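Long-range contacts in TRAP solute Binding Protein (Uncultured marine bacterium, PDB 5I7I), which binds aromatic acids such as 3-hydroxybenzoate and probably delivers them to a TRAP-type membrane transporter for uptake: residues Phe105-Met110 and Thr171-Lys176; Phe109-Ala114 and His144-Ile149; Lys166-Thr171 and Val186-Pro191; Val206-Ile211 and Gly232-Pro237; His224-Gly229 and Gly290-Leu295. One frame throughout, in Å; residues are numbered along the deposited sequence.

Contact 1 of 5, residues Phe105-Met110 and Thr171-Lys176; sequences FELPFM and TRVITK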
# COMPACT_ATOMS: atom_id res chain seq x y z
N PHE A 105 4.12 5.88 8.13
CA PHE A 105 2.72 5.65 7.82
C PHE A 105 2.33 4.20 7.95
O PHE A 105 1.13 3.90 7.93
CB PHE A 105 2.40 6.19 6.43
CG PHE A 105 2.09 7.65 6.42
CD1 PHE A 105 3.11 8.60 6.39
CD2 PHE A 105 0.78 8.09 6.49
CE1 PHE A 105 2.82 9.96 6.39
CE2 PHE A 105 0.49 9.45 6.50
CZ PHE A 105 1.50 10.37 6.44
N GLU A 106 3.30 3.30 8.11
CA GLU A 106 3.05 1.89 8.29
C GLU A 106 2.91 1.47 9.75
O GLU A 106 2.68 0.30 10.02
CB GLU A 106 4.20 1.08 7.68
CG GLU A 106 4.35 1.23 6.20
CD GLU A 106 5.36 0.28 5.67
OE1 GLU A 106 6.56 0.62 5.67
OE2 GLU A 106 4.95 -0.84 5.30
N LEU A 107 3.07 2.39 10.69
CA LEU A 107 3.10 2.03 12.09
C LEU A 107 1.71 1.63 12.59
O LEU A 107 0.69 1.97 11.97
CB LEU A 107 3.70 3.16 12.91
CG LEU A 107 5.17 3.44 12.61
CD1 LEU A 107 5.65 4.67 13.37
CD2 LEU A 107 6.03 2.24 12.98
N PRO A 108 1.65 0.87 13.68
CA PRO A 108 0.38 0.29 14.10
C PRO A 108 -0.66 1.37 14.36
O PRO A 108 -0.40 2.38 15.00
CB PRO A 108 0.76 -0.46 15.38
CG PRO A 108 2.22 -0.87 15.15
CD PRO A 108 2.79 0.34 14.47
N PHE A 109 -1.86 1.14 13.85
CA PHE A 109 -3.01 1.98 14.16
C PHE A 109 -2.84 3.42 13.70
O PHE A 109 -3.53 4.31 14.19
CB PHE A 109 -3.41 1.84 15.63
CG PHE A 109 -3.81 0.44 15.97
CD1 PHE A 109 -5.05 -0.04 15.61
CD2 PHE A 109 -2.92 -0.43 16.56
CE1 PHE A 109 -5.40 -1.33 15.88
CE2 PHE A 109 -3.27 -1.74 16.82
CZ PHE A 109 -4.51 -2.19 16.48
N MET A 110 -1.99 3.65 12.68
CA MET A 110 -1.89 4.95 12.05
C MET A 110 -3.06 5.31 11.13
O MET A 110 -3.45 6.49 11.10
CB MET A 110 -0.60 5.07 11.24
CG MET A 110 0.58 5.29 12.11
SD MET A 110 0.62 6.92 12.91
CE MET A 110 1.01 7.93 11.51
N THR A 171 5.75 -5.88 4.20
CA THR A 171 6.97 -5.10 4.38
C THR A 171 7.54 -5.40 5.76
O THR A 171 6.90 -6.01 6.61
CB THR A 171 6.70 -3.60 4.35
OG1 THR A 171 6.09 -3.22 5.58
CG2 THR A 171 5.81 -3.21 3.18
N ARG A 172 8.77 -4.92 5.97
CA ARG A 172 9.45 -5.15 7.22
C ARG A 172 8.72 -4.51 8.39
O ARG A 172 8.65 -5.09 9.48
CB ARG A 172 10.87 -4.60 7.11
CG ARG A 172 11.73 -4.93 8.30
CD ARG A 172 13.19 -4.60 7.98
NE ARG A 172 13.76 -5.47 6.95
CZ ARG A 172 14.98 -5.33 6.44
NH1 ARG A 172 15.76 -4.34 6.86
NH2 ARG A 172 15.42 -6.17 5.52
N VAL A 173 8.19 -3.31 8.21
CA VAL A 173 7.45 -2.67 9.29
C VAL A 173 6.22 -3.51 9.66
O VAL A 173 5.95 -3.73 10.85
CB VAL A 173 7.08 -1.22 8.94
CG1 VAL A 173 6.37 -0.55 10.10
CG2 VAL A 173 8.33 -0.43 8.57
N ILE A 174 5.48 -3.99 8.66
CA ILE A 174 4.26 -4.72 8.98
C ILE A 174 4.57 -6.09 9.54
O ILE A 174 3.85 -6.58 10.41
CB ILE A 174 3.32 -4.79 7.76
CG1 ILE A 174 3.01 -3.39 7.22
CG2 ILE A 174 2.03 -5.48 8.16
CD1 ILE A 174 2.56 -2.40 8.28
N THR A 175 5.64 -6.74 9.10
CA THR A 175 5.98 -8.01 9.74
C THR A 175 6.41 -7.80 11.18
O THR A 175 6.10 -8.62 12.05
CB THR A 175 7.05 -8.77 8.94
OG1 THR A 175 8.19 -7.94 8.68
CG2 THR A 175 6.48 -9.25 7.61
N LYS A 176 7.14 -6.72 11.46
CA LYS A 176 7.46 -6.43 12.86
C LYS A 176 6.20 -6.21 13.69
O LYS A 176 6.14 -6.63 14.85
CB LYS A 176 8.41 -5.24 12.94
CG LYS A 176 9.80 -5.58 12.50
CD LYS A 176 10.72 -4.39 12.62
CE LYS A 176 12.13 -4.78 12.29
NZ LYS A 176 13.00 -3.58 12.21
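E106 reaches from a loop to the start of helix 172-180 and meets T171, the N-cap residue of that helix. The pair joins the loop between strand 87-91 and helix 114-126 to the helix of a beta-alpha-beta unit in this family 7 solute-binding protein. CB of E106 packs 3.6 Å from V173 CG1, and CD1 of I174 lies a little farther from it. CG and CD carry the chain on past V173, extended beyond CG. At the tip the two carboxylate oxygens part company. OE1 lies against the methyl V173 CG2 at 3.6 Å. OE2 accepts a hydrogen bond from T171 OG1 at 2.7 Å, met on its syn side but 27° out of the carboxylate plane. The same OE2 is also hydrogen-bonded to T236, so one buried oxygen serves two threonines. T171 OG1 works in both directions. It donates to E106 and accepts from I174 N at 3.2 Å, the capping bond, which is nearly straight at 169°. The helix end would probably favour a charged carboxylate here. An alanine at E106 would take away the carboxylate and is likely to leave the hydroxyls of T171 and T236 without their shared acceptor. Beside the glutamate, L107 CD2 touches V173 CG1 at 4.0 Å. The backbone O of E106 lies 3.2 Å from I174 CD1.

Contact 2 of 5, residues Phe109-Ala114 and His144-Ile149; sequences FMPASA and HAPGKI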
# COMPACT_ATOMS: atom_id res chain seq x y z
N PHE A 109 -1.86 1.14 13.85
CA PHE A 109 -3.01 1.98 14.16
C PHE A 109 -2.84 3.42 13.70
O PHE A 109 -3.53 4.31 14.19
CB PHE A 109 -3.41 1.84 15.63
CG PHE A 109 -3.81 0.44 15.97
CD1 PHE A 109 -5.05 -0.04 15.61
CD2 PHE A 109 -2.92 -0.43 16.56
CE1 PHE A 109 -5.40 -1.33 15.88
CE2 PHE A 109 -3.27 -1.74 16.82
CZ PHE A 109 -4.51 -2.19 16.48
N MET A 110 -1.99 3.65 12.68
CA MET A 110 -1.89 4.95 12.05
C MET A 110 -3.06 5.31 11.13
O MET A 110 -3.45 6.49 11.10
CB MET A 110 -0.60 5.07 11.24
CG MET A 110 0.58 5.29 12.11
SD MET A 110 0.62 6.92 12.91
CE MET A 110 1.01 7.93 11.51
N PRO A 111 -3.60 4.40 10.32
CA PRO A 111 -4.43 4.86 9.19
C PRO A 111 -5.87 5.14 9.57
O PRO A 111 -6.51 4.42 10.34
CB PRO A 111 -4.36 3.69 8.20
CG PRO A 111 -4.25 2.49 9.11
CD PRO A 111 -3.35 2.95 10.24
N ALA A 112 -6.39 6.23 9.00
CA ALA A 112 -7.83 6.44 8.92
C ALA A 112 -8.29 5.87 7.58
O ALA A 112 -7.72 4.88 7.10
CB ALA A 112 -8.15 7.93 9.07
N SER A 113 -9.29 6.47 6.94
CA SER A 113 -9.67 6.04 5.61
C SER A 113 -8.47 6.15 4.66
O SER A 113 -7.53 6.92 4.88
CB SER A 113 -10.79 6.91 5.07
OG SER A 113 -10.33 8.23 4.88
N ALA A 114 -8.52 5.40 3.56
CA ALA A 114 -7.49 5.59 2.54
C ALA A 114 -7.56 6.99 1.95
O ALA A 114 -6.52 7.57 1.62
CB ALA A 114 -7.61 4.55 1.43
N HIS A 144 -3.72 1.84 0.80
CA HIS A 144 -4.96 1.09 0.83
C HIS A 144 -5.75 1.40 2.11
O HIS A 144 -5.25 1.96 3.08
CB HIS A 144 -4.70 -0.42 0.65
CG HIS A 144 -3.75 -1.07 1.62
ND1 HIS A 144 -4.09 -1.36 2.92
CD2 HIS A 144 -2.52 -1.60 1.42
CE1 HIS A 144 -3.08 -2.01 3.50
NE2 HIS A 144 -2.13 -2.18 2.61
N ALA A 145 -7.03 1.07 2.08
CA ALA A 145 -7.81 1.11 3.31
C ALA A 145 -7.18 0.17 4.33
O ALA A 145 -6.48 -0.77 3.96
CB ALA A 145 -9.24 0.69 3.02
N PRO A 146 -7.38 0.40 5.62
CA PRO A 146 -6.66 -0.42 6.61
C PRO A 146 -6.75 -1.91 6.34
O PRO A 146 -7.80 -2.46 6.02
CB PRO A 146 -7.32 -0.03 7.93
CG PRO A 146 -7.75 1.38 7.71
CD PRO A 146 -8.21 1.43 6.26
N GLY A 147 -5.61 -2.57 6.47
CA GLY A 147 -5.57 -4.00 6.28
C GLY A 147 -6.31 -4.78 7.35
O GLY A 147 -6.57 -4.30 8.46
N LYS A 148 -6.67 -6.01 6.97
CA LYS A 148 -7.37 -6.95 7.83
C LYS A 148 -6.50 -8.20 8.00
O LYS A 148 -5.53 -8.44 7.26
CB LYS A 148 -8.74 -7.29 7.25
CG LYS A 148 -9.76 -6.14 7.29
CD LYS A 148 -9.67 -5.14 6.13
CE LYS A 148 -10.60 -3.96 6.34
NZ LYS A 148 -10.42 -2.90 5.31
N ILE A 149 -6.88 -9.02 8.98
CA ILE A 149 -6.18 -10.25 9.35
C ILE A 149 -6.95 -11.42 8.79
O ILE A 149 -8.14 -11.57 9.06
CB ILE A 149 -6.05 -10.36 10.88
CG1 ILE A 149 -5.24 -9.21 11.44
CG2 ILE A 149 -5.44 -11.68 11.28
CD1 ILE A 149 -5.35 -9.03 12.95
O HOH W 1 -5.58 4.03 5.06
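P111 and P146 touch where two loops of the solute-binding fold meet. One loop leads into helix 114-126. The other links strand 136-143 of the five-strand sheet to strand 148-151 of the six-strand sheet, so it is a crossing between the two sheets. The contact is mainly apolar. The proline rings slide past each other in opposite directions, with P111 CG 3.9 Å from P146 CG. P146 CG also rests 3.6 Å from the backbone O of A112. A114 CB sits 3.6 Å from A145 N. No direct hydrogen bond joins the segments. Instead a water donates to A112 O at 3.1 Å and to H144 O at 2.9 Å. Two side-chain bonds brace 144-149 from within. K148 NZ, also salt-bridged to E278, meets P146 O at 2.7 Å, nearly along the C=O axis. H144 belongs to the 3-hydroxybenzoate pocket, and its ring also meets that of Y234. Its CG lies between the backbone N and the carbonyl carbon (chi1 56°), which brings ND1 round to the next peptide. ND1 donates to A145 O at 2.7 Å, with an N-H...O angle of 174°.

Contact 3 of 5, residues Lys166-Thr171 and Val186-Pro191; sequences KMRGPT and VGMPVP. With 3HB (3-hydroxybenzoic acid), chain C.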
# COMPACT_ATOMS: atom_id res chain seq x y z
N LYS A 166 1.98 -18.56 11.45
CA LYS A 166 2.89 -17.96 10.48
C LYS A 166 2.07 -17.03 9.61
O LYS A 166 1.23 -17.48 8.83
CB LYS A 166 3.59 -19.03 9.66
CG LYS A 166 4.54 -19.87 10.52
CD LYS A 166 5.18 -21.01 9.78
CE LYS A 166 4.15 -21.97 9.31
NZ LYS A 166 4.74 -23.22 8.82
N MET A 167 2.31 -15.73 9.74
CA MET A 167 1.45 -14.70 9.16
C MET A 167 2.25 -13.84 8.20
O MET A 167 3.26 -13.25 8.59
CB MET A 167 0.82 -13.85 10.26
CG MET A 167 -0.10 -14.66 11.16
SD MET A 167 -1.57 -15.29 10.29
CE MET A 167 -2.52 -13.80 10.06
N ARG A 168 1.80 -13.77 6.96
CA ARG A 168 2.46 -12.94 5.96
C ARG A 168 2.15 -11.46 6.17
O ARG A 168 1.01 -11.07 6.44
CB ARG A 168 2.01 -13.34 4.55
CG ARG A 168 2.51 -12.44 3.44
CD ARG A 168 1.59 -11.27 3.11
NE ARG A 168 2.15 -10.49 2.02
CZ ARG A 168 1.65 -9.35 1.55
NH1 ARG A 168 0.55 -8.82 2.06
NH2 ARG A 168 2.25 -8.74 0.54
N GLY A 169 3.17 -10.63 6.01
CA GLY A 169 3.00 -9.21 5.84
C GLY A 169 3.74 -8.71 4.61
O GLY A 169 4.62 -9.40 4.09
N PRO A 170 3.42 -7.49 4.16
CA PRO A 170 3.99 -6.98 2.89
C PRO A 170 5.36 -6.35 3.01
O PRO A 170 6.07 -6.25 1.99
CB PRO A 170 2.98 -5.90 2.46
CG PRO A 170 2.38 -5.44 3.76
CD PRO A 170 2.26 -6.70 4.58
N THR A 171 5.75 -5.88 4.20
CA THR A 171 6.97 -5.10 4.38
C THR A 171 7.54 -5.40 5.76
O THR A 171 6.90 -6.01 6.61
CB THR A 171 6.70 -3.60 4.35
OG1 THR A 171 6.09 -3.22 5.58
CG2 THR A 171 5.81 -3.21 3.18
N VAL A 186 6.23 -13.62 8.29
CA VAL A 186 6.86 -14.00 7.03
C VAL A 186 6.59 -12.86 6.06
O VAL A 186 5.45 -12.40 5.95
CB VAL A 186 6.28 -15.32 6.49
CG1 VAL A 186 7.06 -15.78 5.26
CG2 VAL A 186 6.33 -16.41 7.58
N GLY A 187 7.61 -12.41 5.34
CA GLY A 187 7.44 -11.34 4.37
C GLY A 187 7.44 -11.89 2.95
O GLY A 187 8.21 -12.77 2.62
N MET A 188 6.54 -11.36 2.11
CA MET A 188 6.59 -11.66 0.68
C MET A 188 5.65 -10.72 -0.08
O MET A 188 4.63 -10.28 0.47
CB MET A 188 6.18 -13.10 0.39
CG MET A 188 4.69 -13.37 0.66
SD MET A 188 4.29 -15.12 0.77
CE MET A 188 5.10 -15.51 2.33
N PRO A 189 5.95 -10.41 -1.35
CA PRO A 189 4.97 -9.69 -2.18
C PRO A 189 3.69 -10.49 -2.34
O PRO A 189 3.67 -11.72 -2.22
CB PRO A 189 5.70 -9.50 -3.51
CG PRO A 189 7.17 -9.54 -3.14
CD PRO A 189 7.24 -10.58 -2.06
N VAL A 190 2.60 -9.78 -2.58
CA VAL A 190 1.27 -10.39 -2.52
C VAL A 190 1.07 -11.52 -3.53
O VAL A 190 0.32 -12.46 -3.22
CB VAL A 190 0.15 -9.33 -2.54
CG1 VAL A 190 0.03 -8.68 -3.89
CG2 VAL A 190 -1.18 -9.95 -2.10
N PRO A 191 1.67 -11.52 -4.72
CA PRO A 191 1.41 -12.64 -5.65
C PRO A 191 1.89 -13.99 -5.14
O PRO A 191 1.49 -15.01 -5.70
CB PRO A 191 2.13 -12.23 -6.94
CG PRO A 191 2.29 -10.75 -6.82
CD PRO A 191 2.54 -10.52 -5.36
C1' 3HB C . 0.24 -6.09 -0.30
O1' 3HB C . -0.19 -6.34 0.86
O2' 3HB C . 1.40 -6.44 -0.63
C1 3HB C . -0.66 -5.40 -1.32
C2 3HB C . -1.87 -4.87 -0.91
C3 3HB C . -2.70 -4.26 -1.82
C4 3HB C . -2.34 -4.20 -3.15
C5 3HB C . -1.12 -4.73 -3.56
C6 3HB C . -0.28 -5.33 -2.65
O3 3HB C . -3.90 -3.73 -1.40
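R168 pairs with V186, and G169 with G187, as neighbours in parallel strands, the two strands of a right-handed beta-alpha-beta crossover through helix 172-180. V186 N donates to M167 O, and G169 N to V186 O at 2.9 Å. A weak bond from M188 N to G169 O follows. From within the strand, the R168 side chain reaches past its end. Its CG is anti to the backbone N (chi1 173°), and a bend at chi2 turns the chain along M188 toward the ligand. On the way, R168 CG meets M188 CG at 3.7 Å. The guanidinium then uses two edges. Side-on, NE and NH2 both donate to M188 O, at 2.9 and 2.8 Å, with the oxygen near the guanidinium plane. At its end, NH1 donates to O1' of 3-hydroxybenzoate at 2.9 Å and NH2 to O2' at 2.7 Å. Both bonds to the carboxylate are almost straight, at 170° and 172°. NH1 also bonds to V206 O. These bonds hold the group flat and fix its rotation. P170 CA lies over one face, toward the rim. This bidentate grip of an arginine on a carboxylate is characteristic of TRAP solute-binding proteins for organic acids. P170 CB packs near the carboxylate. V190 reaches the ligand ring, with CG1 3.6 Å from ligand C6.

Contact 4 of 5, residues Val206-Ile211 and Gly232-Pro237; sequences VVPWEI and GLYTTP. With 3HB (3-hydroxybenzoic acid), chain C.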
# COMPACT_ATOMS: atom_id res chain seq x y z
N VAL A 206 -1.87 -10.56 6.42
CA VAL A 206 -2.58 -9.29 6.39
C VAL A 206 -2.59 -8.74 4.97
O VAL A 206 -1.57 -8.80 4.26
CB VAL A 206 -2.05 -8.25 7.40
CG1 VAL A 206 -2.35 -8.69 8.80
CG2 VAL A 206 -0.59 -7.99 7.20
N VAL A 207 -3.76 -8.28 4.56
CA VAL A 207 -4.01 -7.51 3.34
C VAL A 207 -5.33 -6.80 3.54
O VAL A 207 -6.18 -7.27 4.31
CB VAL A 207 -4.15 -8.37 2.07
CG1 VAL A 207 -2.81 -8.70 1.45
CG2 VAL A 207 -4.93 -9.65 2.33
N PRO A 208 -5.58 -5.71 2.83
CA PRO A 208 -6.95 -5.20 2.74
C PRO A 208 -7.79 -6.15 1.91
O PRO A 208 -7.29 -7.06 1.25
CB PRO A 208 -6.77 -3.85 2.04
CG PRO A 208 -5.59 -4.10 1.13
CD PRO A 208 -4.68 -5.04 1.88
N TRP A 209 -9.10 -5.95 1.93
CA TRP A 209 -9.97 -6.81 1.12
C TRP A 209 -9.66 -6.69 -0.36
O TRP A 209 -9.77 -7.67 -1.09
CB TRP A 209 -11.43 -6.43 1.33
CG TRP A 209 -12.02 -6.60 2.68
CD1 TRP A 209 -12.48 -5.61 3.50
CD2 TRP A 209 -12.32 -7.83 3.35
NE1 TRP A 209 -13.03 -6.14 4.63
CE2 TRP A 209 -12.95 -7.51 4.56
CE3 TRP A 209 -12.14 -9.18 3.03
CZ2 TRP A 209 -13.38 -8.47 5.46
CZ3 TRP A 209 -12.57 -10.13 3.91
CH2 TRP A 209 -13.19 -9.78 5.11
N GLU A 210 -9.32 -5.48 -0.84
CA GLU A 210 -9.44 -5.18 -2.27
C GLU A 210 -8.53 -6.04 -3.13
O GLU A 210 -8.87 -6.31 -4.28
CB GLU A 210 -9.14 -3.70 -2.53
CG GLU A 210 -7.68 -3.27 -2.28
CD GLU A 210 -6.79 -3.33 -3.50
OE1 GLU A 210 -5.56 -3.14 -3.34
OE2 GLU A 210 -7.29 -3.56 -4.63
N ILE A 211 -7.37 -6.44 -2.60
CA ILE A 211 -6.39 -7.21 -3.37
C ILE A 211 -6.73 -8.69 -3.40
O ILE A 211 -6.19 -9.43 -4.22
CB ILE A 211 -4.96 -6.94 -2.83
CG1 ILE A 211 -3.88 -7.46 -3.79
CG2 ILE A 211 -4.78 -7.52 -1.45
CD1 ILE A 211 -3.91 -6.84 -5.17
N GLY A 232 -7.44 2.03 11.76
CA GLY A 232 -7.33 0.65 11.37
C GLY A 232 -5.97 0.08 11.73
O GLY A 232 -5.08 0.75 12.25
N LEU A 233 -5.83 -1.22 11.48
CA LEU A 233 -4.67 -1.96 11.97
C LEU A 233 -3.37 -1.39 11.41
O LEU A 233 -2.43 -1.14 12.17
CB LEU A 233 -4.82 -3.43 11.57
CG LEU A 233 -3.80 -4.39 12.13
CD1 LEU A 233 -3.96 -4.47 13.66
CD2 LEU A 233 -3.96 -5.77 11.47
N TYR A 234 -3.31 -1.17 10.10
CA TYR A 234 -2.12 -0.68 9.43
C TYR A 234 -2.52 -0.37 8.00
O TYR A 234 -3.57 -0.82 7.52
CB TYR A 234 -0.98 -1.73 9.41
CG TYR A 234 -1.26 -2.77 8.34
CD1 TYR A 234 -2.15 -3.80 8.56
CD2 TYR A 234 -0.68 -2.66 7.07
CE1 TYR A 234 -2.46 -4.71 7.56
CE2 TYR A 234 -1.00 -3.58 6.05
CZ TYR A 234 -1.88 -4.59 6.30
OH TYR A 234 -2.26 -5.49 5.32
N THR A 235 -1.66 0.38 7.33
CA THR A 235 -1.68 0.43 5.88
C THR A 235 -0.24 0.42 5.40
O THR A 235 0.69 0.50 6.21
CB THR A 235 -2.44 1.65 5.35
OG1 THR A 235 -2.62 1.50 3.95
CG2 THR A 235 -1.66 2.94 5.58
N THR A 236 -0.06 0.32 4.09
CA THR A 236 1.28 0.41 3.53
C THR A 236 1.28 1.31 2.29
O THR A 236 0.35 1.24 1.47
CB THR A 236 1.90 -0.98 3.25
OG1 THR A 236 3.32 -0.91 3.14
CG2 THR A 236 1.32 -1.62 1.99
N PRO A 237 2.24 2.22 2.18
CA PRO A 237 2.24 3.17 1.06
C PRO A 237 2.53 2.53 -0.29
O PRO A 237 3.45 1.72 -0.44
CB PRO A 237 3.31 4.18 1.44
CG PRO A 237 3.30 4.17 2.90
CD PRO A 237 3.08 2.73 3.28
C1' 3HB C . 0.24 -6.09 -0.30
O1' 3HB C . -0.19 -6.34 0.86
O2' 3HB C . 1.40 -6.44 -0.63
C1 3HB C . -0.66 -5.40 -1.32
C2 3HB C . -1.87 -4.87 -0.91
C3 3HB C . -2.70 -4.26 -1.82
C4 3HB C . -2.34 -4.20 -3.15
C5 3HB C . -1.12 -4.73 -3.56
C6 3HB C . -0.28 -5.33 -2.65
O3 3HB C . -3.90 -3.73 -1.40
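The 3-hydroxybenzoate pocket is lined in part by V207, P208, E210 and I211, and just behind it V206 meets Y234. The tyrosine lies obliquely across the valine. Its CE1 is 3.6 Å from V206 CB, and its OH touches V206 CG2 at 3.5 Å. CG of Y234 stands between its backbone N and carbonyl carbon (chi1 78°), which swings the ring toward strand 204-207. The OH comes 3.3 Å from V207 N, but the angle is too poor for a hydrogen bond. L233 adds a looser touch, its CD2 lying 4.3 Å from V206 CG1. Y234 backs the pocket residue H144, so it stands in a second shell. On the ligand side, the phenol O3 donates to E210 OE1 at 2.6 Å. E210 OE2 is held by N38, which helps to place the carboxylate. P208 CG lies 3.1 Å from O3. I211 packs on the ring from C3 to C5, with CB 3.6 Å from ligand C3. The ligand is thus gripped at both ends, the carboxylate by R168 and the hydroxyl by E210. Enclosure of an aromatic acid between two lobes is the arrangement of a TRAP solute-binding protein.

Contact 5 of 5, residues His224-Gly229 and Gly290-Leu295; sequences HTTVSG and GTIHSL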
# COMPACT_ATOMS: atom_id res chain seq x y z
N HIS A 224 -11.68 -13.80 8.97
CA HIS A 224 -11.21 -12.45 8.73
C HIS A 224 -11.50 -11.60 9.95
O HIS A 224 -12.61 -11.64 10.49
CB HIS A 224 -11.91 -11.87 7.50
CG HIS A 224 -11.93 -12.81 6.34
ND1 HIS A 224 -10.84 -13.03 5.55
CD2 HIS A 224 -12.91 -13.60 5.86
CE1 HIS A 224 -11.13 -13.93 4.62
NE2 HIS A 224 -12.39 -14.30 4.79
N THR A 225 -10.50 -10.84 10.38
CA THR A 225 -10.62 -9.95 11.52
C THR A 225 -10.23 -8.54 11.14
O THR A 225 -9.21 -8.33 10.47
CB THR A 225 -9.81 -10.46 12.72
OG1 THR A 225 -10.53 -11.53 13.32
CG2 THR A 225 -9.58 -9.38 13.77
N THR A 226 -11.03 -7.59 11.55
CA THR A 226 -10.74 -6.19 11.42
C THR A 226 -10.76 -5.56 12.81
O THR A 226 -10.89 -6.25 13.81
CB THR A 226 -11.71 -5.52 10.43
OG1 THR A 226 -11.20 -4.22 10.12
CG2 THR A 226 -13.12 -5.39 11.03
N VAL A 227 -10.64 -4.24 12.86
CA VAL A 227 -10.72 -3.54 14.13
C VAL A 227 -11.80 -2.49 14.05
O VAL A 227 -12.02 -1.86 13.01
CB VAL A 227 -9.38 -2.93 14.60
CG1 VAL A 227 -8.33 -4.00 14.78
CG2 VAL A 227 -8.91 -1.89 13.63
N SER A 228 -12.50 -2.33 15.16
CA SER A 228 -13.50 -1.28 15.30
C SER A 228 -12.80 0.04 15.60
O SER A 228 -11.60 0.10 15.88
CB SER A 228 -14.48 -1.62 16.40
OG SER A 228 -13.85 -1.63 17.67
N GLY A 229 -13.58 1.12 15.56
CA GLY A 229 -13.03 2.42 15.83
C GLY A 229 -12.51 3.10 14.59
O GLY A 229 -12.72 2.68 13.46
N GLY A 290 -17.02 -16.57 4.31
CA GLY A 290 -16.15 -16.02 5.32
C GLY A 290 -16.90 -15.51 6.53
O GLY A 290 -18.08 -15.14 6.49
N THR A 291 -16.16 -15.42 7.63
CA THR A 291 -16.58 -14.68 8.81
C THR A 291 -15.77 -13.40 8.90
O THR A 291 -14.63 -13.33 8.43
CB THR A 291 -16.37 -15.48 10.11
OG1 THR A 291 -15.01 -15.93 10.21
CG2 THR A 291 -17.31 -16.67 10.17
N ILE A 292 -16.37 -12.39 9.51
CA ILE A 292 -15.69 -11.12 9.74
C ILE A 292 -15.95 -10.72 11.18
O ILE A 292 -17.11 -10.56 11.60
CB ILE A 292 -16.10 -10.03 8.73
CG1 ILE A 292 -15.42 -8.70 9.07
CG2 ILE A 292 -17.58 -9.83 8.67
CD1 ILE A 292 -13.94 -8.74 9.04
N HIS A 293 -14.88 -10.60 11.94
CA HIS A 293 -14.91 -10.30 13.36
C HIS A 293 -14.20 -8.97 13.56
O HIS A 293 -13.13 -8.74 13.00
CB HIS A 293 -14.19 -11.39 14.13
CG HIS A 293 -14.21 -11.22 15.62
ND1 HIS A 293 -15.38 -11.18 16.35
CD2 HIS A 293 -13.20 -11.09 16.52
CE1 HIS A 293 -15.08 -11.02 17.63
NE2 HIS A 293 -13.77 -10.96 17.76
N SER A 294 -14.76 -8.10 14.39
CA SER A 294 -14.23 -6.76 14.58
C SER A 294 -13.79 -6.59 16.04
O SER A 294 -14.62 -6.63 16.95
CB SER A 294 -15.28 -5.73 14.20
OG SER A 294 -14.73 -4.43 14.28
N LEU A 295 -12.49 -6.43 16.26
CA LEU A 295 -11.97 -6.29 17.61
C LEU A 295 -12.40 -4.98 18.25
O LEU A 295 -12.41 -3.92 17.61
CB LEU A 295 -10.45 -6.34 17.59
CG LEU A 295 -9.84 -7.58 16.95
CD1 LEU A 295 -8.33 -7.53 17.10
CD2 LEU A 295 -10.38 -8.84 17.57
O HOH W 2 -13.49 -14.09 11.58
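H224, L295 and T226 bury the most surface here. H224 O accepts from H293 N at 2.9 Å, in the carbonyl plane. The bond from H224 N to T291 O is weak. The imidazole carries its CG anti to the carbonyl carbon (chi1 -46°), which lays the CD2 edge by T291 O. T291 O lies near the ring plane, 3.1 Å from H224 CD2, and G290 CA is close to the same edge. H224 ND1 is hydrogen-bonded to H150 ND1. A water donates to H224 O and also bonds to T291 OG1. T226 is tied at both backbone ends: its N donates to H293 O at 2.8 Å, and its O accepts from L295 N. Strands 224-227 and 291-295 run parallel, 30° apart, in the six-strand mixed sheet, where 291-295 is one of two edge strands within the chain. L295 lies on the opposite face of the sheet from H224 and T226. Its CG packs 3.7 Å from T225 CG2, the two side chains crossing at about a right angle. L295 O is gripped twice by S228, through N at 2.9 Å and OG at 2.7 Å. An alanine at S228 would lack the hydroxyl and is likely to leave L295 O with the backbone N as its single partner in this pair of segments. V227 CG1 and L295 CD1 meet beyond, 4.2 Å apart.

How the contacts relate
Contacts 3 and 4 both touch 3-hydroxybenzoate, and their centres lie about 12 Å apart. They meet directly where R168 O accepts from V206 N at 2.9 Å. Contact 2 is nearest to contact 4, with centres about 5 Å apart, and brings H144 to the pocket. It joins contact 4 where G147 N meets Y234 O at 2.9 Å. Contact 1 stands off, its T171 side chain about 7 Å from the ligand. It shares T171 with contact 3 and F109 and M110 with contact 2, and reaches contact 4 through E106 and T236. Contact 5 is the farthest out, its centre about 20 Å from that of contact 3, yet it belongs to the same six-strand sheet.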